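Local coordinates for protein synaptotagmin-1 (Arabidopsis thaliana, PDB 7AS6) that helps maintain plasma membrane integrity during freezing and osmotic stress, here represented by the first of its lipid-binding C2 domains, at residues Val12-Ala17 with Pro56-Glu61. Residues are numbered along the deposited sequence; the frame is centred on the assembly and turned at random.
Sequences VKVVRA and PEWNEE. With EDO (1,2-ethanediol), chain H; EDO (1,2-ethanediol), chain G.
Lys13 crosses Asn59 and Glu61 at a slant where antiparallel strands 12-17 and 57-61 pair, their segment axes 176° apart. Its bent chain lays CG 3.8 Å from Glu61 CG and brings CE 4.0 Å from Asn59 OD1.

On the other side of the sheet Val14 and Trp58 lie side by side. The methyl CG1 of Val14, anti to its backbone N, approaches the indole obliquely, 3.7 Å from Trp58 CE3. At the next corner of the ring, Trp58 CZ3 comes within 3.8 Å of Ala17 CB, while Pro56 CB packs over one indole face, offset toward the rim. Val33 of the facing sheet and Leu132 of strand 131-140, the next strand beyond 12-17, extend this apolar side, and Thr48 O accepts the indole N-H.

The backbone ladder is regular at one end, where Val14 N donates to Glu60 O at 2.8 Å. It then slips by one residue: Asn59, with positive phi (55°), and Glu60 both face Val14, a G1 beta bulge. Val15 O takes up the irregularity, accepting from Trp58 N (2.8 Å) and Asn59 N (3.1 Å), both donors arriving from the same face of its carbonyl plane. Val15 and Arg16 form a classic bulge against Glu133 on the other flank.

Arg16 NH1 meets Glu57 OE2 at 2.6 Å in a salt bridge, although the guanidinium and carboxylate planes are turned 52° apart; Arg16 NE is engaged by Glu133. Two carboxylates thus hold one guanidinium, whose positive charge they would more than balance, and tie three adjacent strands of the C2 beta sandwich on its polar face, while Trp58 fills the interior.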
loop_
_atom_site.group_PDB
_atom_site.type_symbol
_atom_site.label_atom_id
_atom_site.label_comp_id
_atom_site.label_asym_id
_atom_site.label_seq_id
_atom_site.Cartn_x
_atom_site.Cartn_y
_atom_site.Cartn_z
ATOM N N VAL A 12 -4.386 8.084 0.865
ATOM C CA VAL A 12 -3.254 7.161 0.956
ATOM C C VAL A 12 -2.351 7.420 -0.235
ATOM O O VAL A 12 -2.768 7.271 -1.390
ATOM C CB VAL A 12 -3.702 5.691 0.958
ATOM C CG1 VAL A 12 -2.495 4.780 1.164
ATOM C CG2 VAL A 12 -4.745 5.447 2.022
ATOM N N LYS A 13 -1.127 7.813 0.031
ATOM C CA LYS A 13 -0.164 8.011 -1.030
ATOM C C LYS A 13 0.815 6.858 -0.946
ATOM O O LYS A 13 1.375 6.595 0.126
ATOM C CB LYS A 13 0.551 9.358 -0.901
ATOM C CG LYS A 13 1.376 9.723 -2.144
ATOM C CD LYS A 13 2.152 11.016 -1.937
ATOM C CE LYS A 13 2.134 11.889 -3.179
ATOM N NZ LYS A 13 2.667 13.250 -2.856
ATOM N N VAL A 14 0.982 6.139 -2.052
ATOM C CA VAL A 14 2.067 5.176 -2.174
ATOM C C VAL A 14 3.255 5.920 -2.765
ATOM O O VAL A 14 3.247 6.306 -3.941
ATOM C CB VAL A 14 1.676 3.967 -3.033
ATOM C CG1 VAL A 14 2.865 3.006 -3.144
ATOM C CG2 VAL A 14 0.480 3.259 -2.413
ATOM N N VAL A 15 4.294 6.085 -1.965
ATOM C CA VAL A 15 5.408 6.942 -2.342
ATOM C C VAL A 15 6.415 6.147 -3.151
ATOM O O VAL A 15 6.606 6.410 -4.344
ATOM C CB VAL A 15 6.073 7.567 -1.106
ATOM C CG1 VAL A 15 7.247 8.436 -1.526
ATOM C CG2 VAL A 15 5.049 8.384 -0.322
ATOM N N ARG A 16 7.069 5.182 -2.509
ATOM C CA ARG A 16 8.094 4.391 -3.173
ATOM C C ARG A 16 8.295 3.079 -2.421
ATOM O O ARG A 16 7.836 2.908 -1.288
ATOM C CB ARG A 16 9.408 5.175 -3.266
ATOM C CG ARG A 16 10.082 5.435 -1.917
ATOM C CD ARG A 16 11.238 6.446 -2.031
ATOM N NE ARG A 16 11.074 7.527 -1.056
ATOM C CZ ARG A 16 10.741 8.782 -1.352
ATOM N NH1 ARG A 16 10.554 9.148 -2.612
ATOM N NH2 ARG A 16 10.600 9.680 -0.383
ATOM N N ALA A 17 8.974 2.146 -3.087
ATOM C CA ALA A 17 9.557 0.981 -2.446
ATOM C C ALA A 17 11.064 1.055 -2.627
ATOM O O ALA A 17 11.561 1.617 -3.606
ATOM C CB ALA A 17 9.021 -0.332 -3.014
ATOM N N PRO A 56 11.145 1.295 -7.076
ATOM C CA PRO A 56 10.110 2.065 -7.767
ATOM C C PRO A 56 9.723 3.313 -6.993
ATOM O O PRO A 56 9.670 3.321 -5.763
ATOM C CB PRO A 56 8.944 1.083 -7.837
ATOM C CG PRO A 56 9.160 0.221 -6.640
ATOM C CD PRO A 56 10.620 0.039 -6.523
ATOM N N GLU A 57 9.429 4.366 -7.747
ATOM C CA GLU A 57 8.873 5.611 -7.239
ATOM C C GLU A 57 7.516 5.827 -7.896
ATOM O O GLU A 57 7.449 6.019 -9.114
ATOM C CB GLU A 57 9.818 6.758 -7.561
ATOM C CG GLU A 57 9.395 8.049 -6.968
ATOM C CD GLU A 57 10.325 8.471 -5.865
ATOM O OE1 GLU A 57 11.419 7.865 -5.755
ATOM O OE2 GLU A 57 9.962 9.401 -5.117
ATOM N N TRP A 58 6.438 5.777 -7.108
ATOM C CA TRP A 58 5.072 5.931 -7.607
ATOM C C TRP A 58 4.492 7.313 -7.316
ATOM O O TRP A 58 4.085 8.021 -8.238
ATOM C CB TRP A 58 4.139 4.895 -6.978
ATOM C CG TRP A 58 4.325 3.501 -7.431
ATOM C CD1 TRP A 58 3.841 2.947 -8.575
ATOM C CD2 TRP A 58 4.984 2.455 -6.722
ATOM N NE1 TRP A 58 4.181 1.626 -8.636
ATOM C CE2 TRP A 58 4.887 1.296 -7.510
ATOM C CE3 TRP A 58 5.657 2.385 -5.502
ATOM C CZ2 TRP A 58 5.444 0.086 -7.126
ATOM C CZ3 TRP A 58 6.206 1.184 -5.119
ATOM C CH2 TRP A 58 6.080 0.041 -5.922
ATOM N N ASN A 59 4.414 7.684 -6.040
ATOM C CA ASN A 59 3.730 8.903 -5.601
ATOM C C ASN A 59 2.296 8.931 -6.097
ATOM O O ASN A 59 1.803 9.934 -6.613
ATOM C CB ASN A 59 4.476 10.142 -6.049
ATOM C CG ASN A 59 5.718 10.333 -5.264
ATOM O OD1 ASN A 59 5.706 10.202 -4.040
ATOM N ND2 ASN A 59 6.819 10.568 -5.950
ATOM N N GLU A 60 1.625 7.805 -5.943
ATOM C CA GLU A 60 0.287 7.632 -6.470
ATOM C C GLU A 60 -0.690 7.671 -5.312
ATOM O O GLU A 60 -0.412 7.147 -4.224
ATOM C CB GLU A 60 0.209 6.317 -7.264
ATOM C CG GLU A 60 0.692 6.516 -8.704
ATOM C CD GLU A 60 0.813 5.208 -9.511
ATOM O OE1 GLU A 60 -0.030 4.299 -9.323
ATOM O OE2 GLU A 60 1.743 5.107 -10.354
ATOM N N GLU A 61 -1.821 8.317 -5.532
ATOM C CA GLU A 61 -2.704 8.679 -4.439
ATOM C C GLU A 61 -4.032 7.955 -4.579
ATOM O O GLU A 61 -4.584 7.869 -5.676
ATOM C CB GLU A 61 -2.941 10.197 -4.407
ATOM C CG GLU A 61 -2.033 10.938 -3.447
ATOM C CD GLU A 61 -2.802 11.934 -2.581
ATOM O OE1 GLU A 61 -3.762 12.553 -3.104
ATOM O OE2 GLU A 61 -2.457 12.086 -1.376
HETATM C C1 EDO H . -4.574 5.988 -9.023
HETATM O O1 EDO H . -4.874 7.307 -8.551
HETATM C C2 EDO H . -3.069 5.758 -8.905
HETATM O O2 EDO H . -2.696 4.560 -9.616
HETATM C C1 EDO G . 9.366 5.329 -12.828
HETATM O O1 EDO G . 8.408 6.253 -12.260
HETATM C C2 EDO G . 10.677 5.349 -12.046
HETATM O O2 EDO G . 10.429 4.936 -10.694
#